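Local coordinates for protein beta-galactosidase (Trichoderma reesei, PDB 3OG2) that probably hydrolyses terminal non-reducing beta-D-galactose residues from beta-D-galactosides, as a family 35 glycoside hydrolase, at residues 252-258 / 306-310; 392-397 / 408-413; 715-721 / 773-779; 725-731 / 762-768. One frame throughout, in Å; residues are numbered along the deposited sequence. Where two conformers were deposited one is given.

Contact 1. Residues 252-258 / 306-310; sequences WPDNGLP and VFYKN. With NAG (2-acetamido-2-deoxy-beta-D-glucopyranose), chain D.
Leu257 and Phe307 bring their CA atoms to 7.0 Å where a loop, folded into a type II beta turn from Pro253 to Gly256, runs past a helix. The Phe307 ring is the hub. Its edge, led by CE1, turns to the face of the six-membered ring of Trp252 in a T-shaped stack with the planes 72° apart. Val306 CG2 comes instead to the rim of the indole, 3.9 Å from Trp252 CZ3. Leu257 CD1 lies over a face of the Phe307 ring, 4.1 Å from its centroid, in a CH-pi contact, while Gly256 O meets that ring's edge. In the TIM-barrel domain this joins the loop that follows strand 236-239 to helix 301-313. With CG anti to its N (chi1 -175°), Asn310 reaches out from the helix, and ND2 gives a nearly straight hydrogen bond of 2.9 Å to a lone pair of Pro258 O, in both the amide and the carbonyl plane. Leu257 CD1 packs 3.6 Å from Asn310 ND2. A leucine in place of Asn310 would probably leave Pro258 O without this donor and the loop end less firmly tied to the helix. At the turn, Asp254 OD1 comes within 3.2 Å of C8 of the chain D NAG.

Contact 2. Residues 392-397 / 408-413; sequences QNIVIT and FVVRHA
Val395 CB sits over the centre of one face of the Arg411 guanidinium, 3.9 Å above its plane, while Ala413 C lies at the edge of the same group. The Phe408 ring has Ile396 CG2 at its edge, and the imidazole of His412 meets a water in its plane. Arg411 CG stands between its own N and carbonyl carbon (chi1 62°), and the chain then runs extended, which lays the guanidinium alongside the valine. There NH1 gives bent bonds to His412 O (2.8 Å) and Ala413 O, both close to the guanidinium plane; one nitrogen thus holds the group flat against Val395 and ties down the end of the strand.

The two segments are arms of the beta hairpin 394-400/406-412, within a larger antiparallel sheet that continues through strand 450-459. Val395 with Arg411 and Thr397 with Val409 are hydrogen-bonded pairs, each joined by two backbone bonds; Ile396 with Val410 is a non-hydrogen-bonded pair. Past the strand end, Ala413 N bonds to Asn393 O (3.0 Å). The beta-branched Ile394, Val395, Ile396, Thr397, Val409 and Val410 suit the extended backbone of a strand. On the face of Ile396 and Val410, Ile396 CG1 lies 4.0 Å from Val410 CG2, and Ile394 CD1 reaches Val410 CG1 at 3.9 Å; strand 421-427 packs on this side. Val409 and Thr397, on the other face, meet helix 301-313. A water bridges Asn393 O and His412 ND1, whose NE2 bonds to Thr446 O, and another joins Thr397 OG1 to Val409 O.

Contact 3. Residues 715-721 / 773-779; sequences FRGRFTA and GRRYILT
Strands 713-720 and 775-782 pair antiparallel inside a five-stranded sheet of an all-beta domain of the galactose-binding-like clan, with Gly717 facing Leu778 and Phe719 facing Tyr776 as hydrogen-bonded pairs. On one side of the sheet Ile777 meets a face of two guanidinium groups. Its CG2 lies 3.8 Å over the centre of the Arg716 guanidinium and its CD1 4.0 Å over that of Arg718, so a branched apolar chain supports two flat cations. Arg716 bends at chi3 (57°), which folds its group back over the isoleucine. Arg716 NE and Arg718 NH1 both form salt bridges with Asp677 OD2, so one carboxylate oxygen serves two cations. A methionine at Arg716 would probably deprive Asp677 of one of its two cationic partners and Ile777 of the flat group over CG2. Farther along, the Arg775 guanidinium stands almost perpendicular to that of Arg718, with Arg718 CD over its face, and Arg775 NE reaches Thr720 OG1 through a water.

The face of Phe719 and Leu778 is apolar and turns to strand 726-733. Tyr776 CB lies over the Phe719 ring, 3.9 Å from its centroid, and Leu778 CD1 approaches Phe719 CE1 to 4.0 Å. Where the pairing ends, Gly773 has a positive phi at which a CB would jam against the preceding carbonyl, which calls for glycine, and its N gives a nearly straight 2.7 Å bond to Ala721 O.

Contact 4. Residues 725-731 / 762-768; sequences RQQLFLS and NSSYTLD. With NAG (2-acetamido-2-deoxy-beta-D-glucopyranose), chain F.
This is an antiparallel strand pairing in a three-stranded sheet, strand 726-733 lying between 760-767 and 803-811. Gln726 with Leu767, Leu728 with Tyr765 and Leu730 with Ser763 are hydrogen-bonded pairs, each joined by two backbone bonds. At one end Arg725, its chain bent at chi3 (-76°), grips Asp768 side-on: NE binds OD1 at 3.0 Å and NH2 binds OD2 at 2.8 Å. The carboxylate lies near the guanidinium plane but is turned 70° to it, so both oxygens are met from above their own plane. Thr766 CG2 packs against Arg725 CG at 3.6 Å. Next to it, Gln727 folds at chi2 (-58°), so that NE2 reaches back to Thr766 OG1 at 2.9 Å, and two waters add links round this amide.

The face of Leu728, Leu730 and Leu767 is largely apolar and meets the sheet of strand 775-782, the two layers forming a beta sandwich. Leu728 CB lies 4.1 Å from Leu767 CD1, while Leu728 CD2 comes to the edge of the Tyr765 ring; Leu778 covers both leucines. Leucine suits these three positions, which face the other sheet, while exposed Gln727, Ser764 and Thr766 lie on the outer face.

At the far end Asn762 carries a NAG on ND2 through a covalent bond. Its OD1 accepts a bond from Ser731 OG, 2.8 Å long and nearly along the C=O axis, which would steady the glycosylated amide. The Phe729 ring rests CZ 3.6 Å from Asn762 OD1.

Overall arrangement
The four contacts form two clusters in series along the chain. Contact 1 lies in the TIM-barrel domain and contact 2, its centre about 12 Å away, in the beta-rich domain that follows; they meet where Leu257 and helix 301-313 pack on Arg411 and Val409. Contacts 3 and 4, about 13 Å apart, share one all-beta domain, contact 4 falling between the two segments of contact 3 in sequence. Their sheets face each other, with Phe719 and Leu778 against Gln726, Leu728 and Leu767, and so build one sandwich core. The clusters are remote: contacts 2 and 3 lie about 72 Å apart between centres, on opposite sides of the chain's centre, as expected in a large, multidomain enzyme.

Contact 1. Residues 252-258 / 306-310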
# COMPACT_ATOMS: atom_id res chain seq x y z
N TRP A 252 -4.45 16.93 15.04
CA TRP A 252 -3.11 16.48 15.32
C TRP A 252 -2.95 16.62 16.84
O TRP A 252 -2.67 17.70 17.36
CB TRP A 252 -2.02 17.27 14.62
CG TRP A 252 -2.01 17.11 13.12
CD1 TRP A 252 -2.92 16.51 12.30
CD2 TRP A 252 -0.93 17.60 12.30
NE1 TRP A 252 -2.47 16.61 11.00
CE2 TRP A 252 -1.25 17.26 10.97
CE3 TRP A 252 0.26 18.28 12.57
CZ2 TRP A 252 -0.42 17.59 9.90
CZ3 TRP A 252 1.09 18.60 11.51
CH2 TRP A 252 0.75 18.25 10.20
N PRO A 253 -3.09 15.55 17.54
CA PRO A 253 -3.16 15.65 19.01
C PRO A 253 -1.82 16.02 19.65
O PRO A 253 -0.75 15.78 19.09
CB PRO A 253 -3.56 14.26 19.50
CG PRO A 253 -3.48 13.38 18.34
CD PRO A 253 -3.25 14.18 17.07
N ASP A 254 -2.02 16.62 20.82
CA ASP A 254 -0.88 16.97 21.66
C ASP A 254 -0.02 15.72 21.83
O ASP A 254 -0.40 14.55 21.97
CB ASP A 254 -1.29 17.59 22.98
CG ASP A 254 -1.71 19.05 22.99
OD1 ASP A 254 -1.61 19.79 21.97
OD2 ASP A 254 -2.19 19.57 24.03
N ASN A 255 1.27 15.95 21.80
CA ASN A 255 2.26 14.92 21.99
C ASN A 255 2.28 13.92 20.85
O ASN A 255 3.00 12.94 21.04
CB ASN A 255 2.03 14.12 23.28
CG ASN A 255 2.07 15.02 24.50
OD1 ASN A 255 2.82 15.99 24.59
ND2 ASN A 255 1.22 14.67 25.46
N GLY A 256 1.64 14.13 19.73
CA GLY A 256 1.70 13.15 18.61
C GLY A 256 3.04 13.16 17.89
O GLY A 256 3.41 12.16 17.24
N LEU A 257 3.83 14.24 17.92
CA LEU A 257 5.09 14.24 17.17
C LEU A 257 6.12 13.42 17.90
O LEU A 257 6.38 13.67 19.09
CB LEU A 257 5.55 15.70 17.00
CG LEU A 257 6.75 15.82 16.05
CD1 LEU A 257 6.34 15.66 14.59
CD2 LEU A 257 7.44 17.17 16.28
N PRO A 258 6.79 12.47 17.28
CA PRO A 258 7.87 11.76 18.02
C PRO A 258 9.05 12.64 18.33
O PRO A 258 9.61 13.30 17.44
CB PRO A 258 8.33 10.70 17.02
CG PRO A 258 7.39 10.71 15.87
CD PRO A 258 6.58 11.94 15.92
N VAL A 306 5.68 18.04 7.86
CA VAL A 306 6.07 18.16 9.28
C VAL A 306 6.65 16.87 9.82
O VAL A 306 7.74 16.86 10.44
CB VAL A 306 4.86 18.60 10.14
CG1 VAL A 306 5.25 18.66 11.63
CG2 VAL A 306 4.29 19.95 9.69
N PHE A 307 5.93 15.74 9.63
CA PHE A 307 6.41 14.52 10.27
C PHE A 307 7.61 13.89 9.57
O PHE A 307 8.48 13.30 10.24
CB PHE A 307 5.29 13.47 10.34
CG PHE A 307 4.27 13.73 11.43
CD1 PHE A 307 3.27 14.66 11.27
CD2 PHE A 307 4.38 12.97 12.63
CE1 PHE A 307 2.33 14.85 12.25
CE2 PHE A 307 3.43 13.19 13.64
CZ PHE A 307 2.42 14.12 13.45
N TYR A 308 7.70 13.96 8.25
CA TYR A 308 8.84 13.29 7.58
C TYR A 308 10.11 14.10 7.82
O TYR A 308 11.18 13.54 8.06
CB TYR A 308 8.62 13.04 6.11
CG TYR A 308 7.48 12.07 5.80
CD1 TYR A 308 6.71 11.47 6.79
CD2 TYR A 308 7.21 11.75 4.47
CE1 TYR A 308 5.69 10.59 6.46
CE2 TYR A 308 6.19 10.87 4.14
CZ TYR A 308 5.44 10.30 5.14
OH TYR A 308 4.43 9.43 4.81
N LYS A 309 10.02 15.43 7.77
CA LYS A 309 11.23 16.23 8.09
C LYS A 309 11.58 16.07 9.57
O LYS A 309 12.77 16.19 9.90
CB LYS A 309 10.99 17.70 7.73
CG LYS A 309 10.88 17.87 6.20
CD LYS A 309 10.56 19.31 5.80
CE LYS A 309 10.25 19.35 4.28
NZ LYS A 309 10.06 20.71 3.78
N ASN A 310 10.60 15.77 10.45
CA ASN A 310 10.98 15.48 11.83
C ASN A 310 11.79 14.21 11.95
O ASN A 310 12.57 14.05 12.91
CB ASN A 310 9.68 15.37 12.65
CG ASN A 310 9.95 15.19 14.11
OD1 ASN A 310 10.56 16.09 14.74
ND2 ASN A 310 9.51 14.05 14.66
C1 NAG D . -1.47 23.53 18.79
C2 NAG D . -2.38 23.86 19.96
C3 NAG D . -3.81 23.45 19.65
C4 NAG D . -4.34 23.76 18.24
C5 NAG D . -3.29 23.47 17.15
C6 NAG D . -3.63 24.05 15.78
C7 NAG D . -1.17 23.65 22.13
C8 NAG D . -0.61 22.62 23.07
N2 NAG D . -1.98 23.18 21.18
O3 NAG D . -4.68 23.80 20.70
O4 NAG D . -5.44 22.91 18.03
O5 NAG D . -2.08 24.03 17.61
O6 NAG D . -3.56 25.48 15.83
O7 NAG D . -1.17 24.83 22.52

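Contact 2. Residues 392-397 / 408-413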
# COMPACT_ATOMS: atom_id res chain seq x y z
N GLN A 392 11.09 32.15 20.06
CA GLN A 392 10.72 30.98 20.82
C GLN A 392 9.53 30.24 20.22
O GLN A 392 9.15 29.20 20.77
CB GLN A 392 10.36 31.47 22.24
CG GLN A 392 11.46 32.36 22.80
CD GLN A 392 12.81 31.71 22.48
OE1 GLN A 392 13.42 32.02 21.45
NE2 GLN A 392 13.21 30.82 23.38
N ASN A 393 8.93 30.77 19.17
CA ASN A 393 7.73 30.14 18.61
C ASN A 393 8.09 29.07 17.60
O ASN A 393 7.19 28.44 17.02
CB ASN A 393 6.88 31.23 17.94
CG ASN A 393 6.41 32.22 19.00
OD1 ASN A 393 5.61 31.84 19.86
ND2 ASN A 393 6.98 33.42 18.88
N ILE A 394 9.36 28.81 17.37
CA ILE A 394 9.76 27.73 16.47
C ILE A 394 10.81 26.91 17.20
O ILE A 394 11.54 27.41 18.05
CB ILE A 394 10.28 28.25 15.13
CG1 ILE A 394 11.44 29.19 15.35
CG2 ILE A 394 9.17 28.92 14.31
CD1 ILE A 394 12.13 29.70 14.11
N VAL A 395 10.81 25.63 16.81
CA VAL A 395 11.79 24.67 17.29
C VAL A 395 12.74 24.39 16.13
O VAL A 395 12.29 24.22 14.97
CB VAL A 395 11.11 23.40 17.83
CG1 VAL A 395 12.12 22.26 17.95
CG2 VAL A 395 10.49 23.67 19.18
N ILE A 396 14.03 24.33 16.40
CA ILE A 396 15.01 24.03 15.36
C ILE A 396 15.87 22.87 15.81
O ILE A 396 16.44 22.91 16.93
CB ILE A 396 15.88 25.28 15.05
CG1 ILE A 396 14.96 26.42 14.59
CG2 ILE A 396 16.97 24.93 14.05
CD1 ILE A 396 15.70 27.75 14.36
N THR A 397 15.99 21.84 14.99
CA THR A 397 16.91 20.75 15.28
C THR A 397 18.07 20.80 14.34
O THR A 397 17.85 20.74 13.13
CB THR A 397 16.19 19.39 15.13
OG1 THR A 397 15.00 19.38 15.96
CG2 THR A 397 17.12 18.26 15.58
N PHE A 408 19.26 22.30 9.24
CA PHE A 408 18.47 22.77 10.39
C PHE A 408 17.01 22.57 10.08
O PHE A 408 16.49 23.15 9.11
CB PHE A 408 18.72 24.27 10.66
CG PHE A 408 20.21 24.53 10.89
CD1 PHE A 408 21.06 24.76 9.83
CD2 PHE A 408 20.69 24.46 12.21
CE1 PHE A 408 22.40 24.92 10.06
CE2 PHE A 408 22.06 24.63 12.43
CZ PHE A 408 22.89 24.82 11.35
N VAL A 409 16.37 21.71 10.86
CA VAL A 409 14.95 21.44 10.62
C VAL A 409 14.13 22.36 11.51
O VAL A 409 14.23 22.31 12.76
CB VAL A 409 14.63 19.95 10.89
CG1 VAL A 409 13.12 19.73 10.62
CG2 VAL A 409 15.53 19.07 10.04
N VAL A 410 13.31 23.19 10.89
CA VAL A 410 12.52 24.19 11.59
C VAL A 410 11.06 23.80 11.58
O VAL A 410 10.52 23.40 10.54
CB VAL A 410 12.69 25.56 10.88
CG1 VAL A 410 11.93 26.64 11.65
CG2 VAL A 410 14.17 25.93 10.67
N ARG A 411 10.39 23.87 12.75
CA ARG A 411 8.96 23.59 12.83
C ARG A 411 8.36 24.59 13.81
O ARG A 411 9.06 25.25 14.59
CB ARG A 411 8.68 22.15 13.29
CG ARG A 411 9.22 21.84 14.67
CD ARG A 411 8.61 20.54 15.16
NE ARG A 411 9.12 20.00 16.40
CZ ARG A 411 8.66 20.40 17.58
NH1 ARG A 411 7.72 21.34 17.71
NH2 ARG A 411 9.17 19.80 18.67
N HIS A 412 7.03 24.68 13.80
CA HIS A 412 6.39 25.44 14.88
C HIS A 412 6.62 24.74 16.21
O HIS A 412 6.60 23.51 16.32
CB HIS A 412 4.88 25.53 14.62
CG HIS A 412 4.53 26.38 13.43
ND1 HIS A 412 4.48 27.75 13.48
CD2 HIS A 412 4.23 26.05 12.14
CE1 HIS A 412 4.15 28.24 12.30
NE2 HIS A 412 3.99 27.21 11.47
N ALA A 413 6.78 25.52 17.28
CA ALA A 413 6.99 24.94 18.59
C ALA A 413 5.83 24.05 19.03
O ALA A 413 6.04 22.99 19.62
CB ALA A 413 7.15 26.06 19.64
O HOH W 1 4.83 29.11 15.73
O HOH W 2 12.92 20.47 14.55

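Contact 3. Residues 715-721 / 773-779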
# COMPACT_ATOMS: atom_id res chain seq x y z
N PHE A 715 -23.76 -24.34 6.48
CA PHE A 715 -23.95 -25.50 7.33
C PHE A 715 -25.35 -26.04 7.13
O PHE A 715 -26.29 -25.25 6.98
CB PHE A 715 -23.81 -25.14 8.82
CG PHE A 715 -22.44 -24.57 9.13
CD1 PHE A 715 -22.14 -23.21 8.90
CD2 PHE A 715 -21.45 -25.40 9.61
CE1 PHE A 715 -20.84 -22.77 9.11
CE2 PHE A 715 -20.15 -24.99 9.88
CZ PHE A 715 -19.88 -23.66 9.61
N ARG A 716 -25.49 -27.35 7.16
CA ARG A 716 -26.84 -27.96 7.05
C ARG A 716 -27.00 -28.91 8.24
O ARG A 716 -26.19 -29.84 8.39
CB ARG A 716 -26.99 -28.73 5.72
CG ARG A 716 -27.11 -27.70 4.60
CD ARG A 716 -27.18 -28.33 3.27
NE ARG A 716 -28.24 -29.29 3.01
CZ ARG A 716 -29.48 -28.96 2.67
NH1 ARG A 716 -29.84 -27.66 2.66
NH2 ARG A 716 -30.40 -29.86 2.34
N GLY A 717 -27.97 -28.60 9.08
CA GLY A 717 -28.19 -29.37 10.27
C GLY A 717 -29.51 -30.13 10.22
O GLY A 717 -30.59 -29.50 10.12
N ARG A 718 -29.45 -31.46 10.31
CA ARG A 718 -30.65 -32.30 10.30
C ARG A 718 -31.11 -32.60 11.72
O ARG A 718 -30.28 -32.98 12.57
CB ARG A 718 -30.34 -33.63 9.64
CG ARG A 718 -30.34 -33.59 8.13
CD ARG A 718 -29.71 -34.85 7.57
NE ARG A 718 -29.86 -35.04 6.14
CZ ARG A 718 -29.22 -34.39 5.19
NH1 ARG A 718 -28.32 -33.43 5.52
NH2 ARG A 718 -29.45 -34.67 3.90
N PHE A 719 -32.41 -32.49 11.96
CA PHE A 719 -32.94 -32.95 13.23
C PHE A 719 -34.33 -33.55 13.01
O PHE A 719 -34.97 -33.26 11.97
CB PHE A 719 -33.04 -31.80 14.26
CG PHE A 719 -34.06 -30.71 13.95
CD1 PHE A 719 -33.67 -29.57 13.23
CD2 PHE A 719 -35.39 -30.81 14.40
CE1 PHE A 719 -34.63 -28.57 12.99
CE2 PHE A 719 -36.33 -29.84 14.14
CZ PHE A 719 -35.94 -28.69 13.44
N THR A 720 -34.78 -34.34 13.98
CA THR A 720 -36.17 -34.84 13.95
C THR A 720 -36.98 -34.09 14.95
O THR A 720 -36.60 -33.97 16.10
CB THR A 720 -36.10 -36.35 14.32
OG1 THR A 720 -35.30 -37.01 13.32
CG2 THR A 720 -37.54 -36.87 14.34
N ALA A 721 -38.10 -33.51 14.51
CA ALA A 721 -38.88 -32.71 15.45
C ALA A 721 -39.42 -33.58 16.57
O ALA A 721 -40.02 -34.64 16.31
CB ALA A 721 -40.02 -31.98 14.72
N GLY A 773 -41.82 -35.99 14.73
CA GLY A 773 -41.32 -37.16 14.03
C GLY A 773 -40.75 -36.93 12.64
O GLY A 773 -40.08 -37.81 12.08
N ARG A 774 -40.96 -35.75 12.05
CA ARG A 774 -40.48 -35.47 10.71
C ARG A 774 -39.08 -34.91 10.80
O ARG A 774 -38.74 -34.21 11.77
CB ARG A 774 -41.45 -34.49 10.04
CG ARG A 774 -41.12 -34.17 8.60
CD ARG A 774 -42.20 -33.29 7.96
NE ARG A 774 -43.45 -34.09 7.82
CZ ARG A 774 -44.45 -33.66 7.04
NH1 ARG A 774 -44.33 -32.50 6.42
NH2 ARG A 774 -45.60 -34.29 6.84
N ARG A 775 -38.25 -35.18 9.82
CA ARG A 775 -36.92 -34.62 9.72
C ARG A 775 -36.97 -33.27 9.02
O ARG A 775 -37.66 -33.06 8.01
CB ARG A 775 -36.04 -35.56 8.89
CG ARG A 775 -34.59 -35.03 8.87
CD ARG A 775 -33.67 -36.14 8.38
NE ARG A 775 -33.00 -36.84 9.47
CZ ARG A 775 -32.11 -37.82 9.28
NH1 ARG A 775 -31.81 -38.19 8.03
NH2 ARG A 775 -31.51 -38.45 10.29
N TYR A 776 -36.23 -32.34 9.57
CA TYR A 776 -36.06 -31.00 9.07
C TYR A 776 -34.59 -30.68 8.85
O TYR A 776 -33.74 -31.29 9.51
CB TYR A 776 -36.60 -29.96 10.13
CG TYR A 776 -38.12 -30.03 10.14
CD1 TYR A 776 -38.76 -30.96 10.97
CD2 TYR A 776 -38.88 -29.19 9.35
CE1 TYR A 776 -40.15 -31.03 10.99
CE2 TYR A 776 -40.27 -29.26 9.34
CZ TYR A 776 -40.89 -30.19 10.17
OH TYR A 776 -42.25 -30.30 10.18
N ILE A 777 -34.33 -29.73 7.97
CA ILE A 777 -32.93 -29.35 7.72
C ILE A 777 -32.78 -27.84 7.90
O ILE A 777 -33.45 -27.07 7.19
CB ILE A 777 -32.44 -29.76 6.30
CG1 ILE A 777 -32.60 -31.26 6.11
CG2 ILE A 777 -31.01 -29.31 6.12
CD1 ILE A 777 -32.17 -31.75 4.72
N LEU A 778 -31.91 -27.45 8.81
CA LEU A 778 -31.54 -26.04 8.95
C LEU A 778 -30.43 -25.74 7.99
O LEU A 778 -29.44 -26.44 7.94
CB LEU A 778 -31.07 -25.82 10.39
CG LEU A 778 -32.16 -25.82 11.42
CD1 LEU A 778 -31.58 -26.05 12.82
CD2 LEU A 778 -32.95 -24.51 11.41
N THR A 779 -30.57 -24.68 7.21
CA THR A 779 -29.46 -24.20 6.40
C THR A 779 -29.02 -22.88 7.01
O THR A 779 -29.82 -21.96 7.16
CB THR A 779 -29.84 -24.01 4.90
OG1 THR A 779 -30.17 -25.27 4.33
CG2 THR A 779 -28.67 -23.45 4.12
O HOH W 3 -32.70 -36.36 11.96

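Contact 4. Residues 725-731 / 762-768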
# COMPACT_ATOMS: atom_id res chain seq x y z
N ARG A 725 -43.32 -27.01 18.49
CA ARG A 725 -42.53 -25.79 18.59
C ARG A 725 -41.21 -26.12 19.27
O ARG A 725 -41.23 -26.81 20.31
CB ARG A 725 -43.29 -24.74 19.43
CG ARG A 725 -42.52 -23.43 19.51
CD ARG A 725 -43.37 -22.33 20.14
NE ARG A 725 -44.38 -21.82 19.18
CZ ARG A 725 -45.21 -20.83 19.47
NH1 ARG A 725 -45.19 -20.27 20.68
NH2 ARG A 725 -46.08 -20.44 18.52
N GLN A 726 -40.09 -25.64 18.69
CA GLN A 726 -38.77 -25.86 19.26
C GLN A 726 -38.07 -24.51 19.30
O GLN A 726 -38.46 -23.62 18.55
CB GLN A 726 -38.02 -26.90 18.43
CG GLN A 726 -38.78 -28.24 18.58
CD GLN A 726 -38.06 -29.45 18.12
OE1 GLN A 726 -38.43 -30.58 18.41
NE2 GLN A 726 -36.95 -29.25 17.39
N GLN A 727 -37.07 -24.43 20.18
CA GLN A 727 -36.35 -23.20 20.35
C GLN A 727 -34.91 -23.47 19.92
O GLN A 727 -34.29 -24.42 20.40
CB GLN A 727 -36.40 -22.74 21.80
CG GLN A 727 -37.84 -22.45 22.29
CD GLN A 727 -38.63 -21.41 21.54
OE1 GLN A 727 -39.89 -21.50 21.56
NE2 GLN A 727 -37.97 -20.45 20.89
N LEU A 728 -34.41 -22.63 19.04
CA LEU A 728 -33.05 -22.75 18.56
C LEU A 728 -32.19 -21.57 19.01
O LEU A 728 -32.57 -20.40 18.83
CB LEU A 728 -33.08 -22.75 17.01
CG LEU A 728 -31.71 -22.74 16.34
CD1 LEU A 728 -31.00 -24.06 16.64
CD2 LEU A 728 -31.95 -22.51 14.84
N PHE A 729 -31.05 -21.86 19.58
CA PHE A 729 -30.03 -20.89 19.97
C PHE A 729 -28.91 -21.15 19.01
O PHE A 729 -28.50 -22.33 18.88
CB PHE A 729 -29.57 -21.11 21.43
CG PHE A 729 -28.26 -20.41 21.70
CD1 PHE A 729 -28.24 -19.03 21.74
CD2 PHE A 729 -27.10 -21.15 21.92
CE1 PHE A 729 -27.05 -18.38 22.00
CE2 PHE A 729 -25.91 -20.50 22.19
CZ PHE A 729 -25.90 -19.11 22.25
N LEU A 730 -28.41 -20.13 18.36
CA LEU A 730 -27.31 -20.29 17.43
C LEU A 730 -26.28 -19.19 17.58
O LEU A 730 -26.57 -18.01 17.45
CB LEU A 730 -27.92 -20.26 16.05
CG LEU A 730 -27.17 -20.75 14.88
CD1 LEU A 730 -26.76 -22.22 14.95
CD2 LEU A 730 -28.07 -20.52 13.65
N SER A 731 -25.05 -19.56 17.90
CA SER A 731 -23.95 -18.63 18.06
C SER A 731 -23.04 -18.75 16.86
O SER A 731 -22.45 -19.83 16.64
CB SER A 731 -23.25 -18.92 19.39
OG SER A 731 -22.17 -18.02 19.60
N ASN A 762 -25.04 -14.01 18.92
CA ASN A 762 -25.92 -14.98 19.57
C ASN A 762 -27.31 -14.69 19.03
O ASN A 762 -27.87 -13.60 19.18
CB ASN A 762 -25.85 -14.85 21.10
CG ASN A 762 -24.52 -15.40 21.60
OD1 ASN A 762 -23.94 -16.32 21.01
ND2 ASN A 762 -24.09 -14.80 22.67
N SER A 763 -27.91 -15.66 18.37
CA SER A 763 -29.27 -15.50 17.90
C SER A 763 -30.17 -16.57 18.47
O SER A 763 -29.80 -17.73 18.64
CB SER A 763 -29.24 -15.61 16.37
OG SER A 763 -28.31 -14.68 15.79
N SER A 764 -31.41 -16.19 18.75
CA SER A 764 -32.41 -17.12 19.22
C SER A 764 -33.62 -17.09 18.30
O SER A 764 -34.14 -16.01 18.02
CB SER A 764 -32.80 -16.70 20.64
OG SER A 764 -31.66 -16.95 21.51
N TYR A 765 -34.06 -18.25 17.85
CA TYR A 765 -35.14 -18.34 16.91
C TYR A 765 -36.13 -19.38 17.40
O TYR A 765 -35.78 -20.38 18.03
CB TYR A 765 -34.59 -18.76 15.54
CG TYR A 765 -33.58 -17.83 14.89
CD1 TYR A 765 -33.94 -16.54 14.46
CD2 TYR A 765 -32.25 -18.18 14.66
CE1 TYR A 765 -33.03 -15.66 13.85
CE2 TYR A 765 -31.32 -17.32 14.05
CZ TYR A 765 -31.72 -16.07 13.65
OH TYR A 765 -30.79 -15.21 13.05
N THR A 766 -37.42 -19.20 17.08
CA THR A 766 -38.41 -20.21 17.33
C THR A 766 -38.65 -20.98 16.03
O THR A 766 -38.83 -20.35 14.96
CB THR A 766 -39.73 -19.57 17.79
OG1 THR A 766 -39.46 -18.86 19.01
CG2 THR A 766 -40.81 -20.59 18.05
N LEU A 767 -38.65 -22.29 16.14
CA LEU A 767 -38.96 -23.15 14.98
C LEU A 767 -40.37 -23.70 15.27
O LEU A 767 -40.51 -24.64 16.06
CB LEU A 767 -37.94 -24.25 14.74
CG LEU A 767 -36.46 -23.78 14.74
CD1 LEU A 767 -35.55 -25.02 14.59
CD2 LEU A 767 -36.19 -22.74 13.67
N ASP A 768 -41.37 -23.09 14.65
CA ASP A 768 -42.74 -23.43 14.99
C ASP A 768 -43.43 -24.25 13.92
O ASP A 768 -42.94 -24.33 12.77
CB ASP A 768 -43.52 -22.11 15.13
CG ASP A 768 -44.78 -22.27 15.95
OD1 ASP A 768 -45.02 -23.27 16.66
OD2 ASP A 768 -45.60 -21.33 15.86
C1 NAG F . -23.07 -15.39 23.34
C2 NAG F . -22.03 -14.31 23.58
C3 NAG F . -20.88 -14.87 24.42
C4 NAG F . -21.37 -15.64 25.65
C5 NAG F . -22.51 -16.62 25.29
C6 NAG F . -23.12 -17.27 26.53
C7 NAG F . -21.80 -12.54 21.92
C8 NAG F . -21.35 -12.07 20.58
N2 NAG F . -21.47 -13.76 22.36
O3 NAG F . -20.10 -13.73 24.77
O4 NAG F . -20.38 -16.39 26.29
O5 NAG F . -23.51 -15.86 24.62
O6 NAG F . -23.57 -18.58 26.22
O7 NAG F . -22.65 -11.87 22.46
O HOH W 4 -35.16 -19.52 21.08
O HOH W 5 -41.77 -18.99 21.09
O HOH W 6 -26.23 -16.35 15.12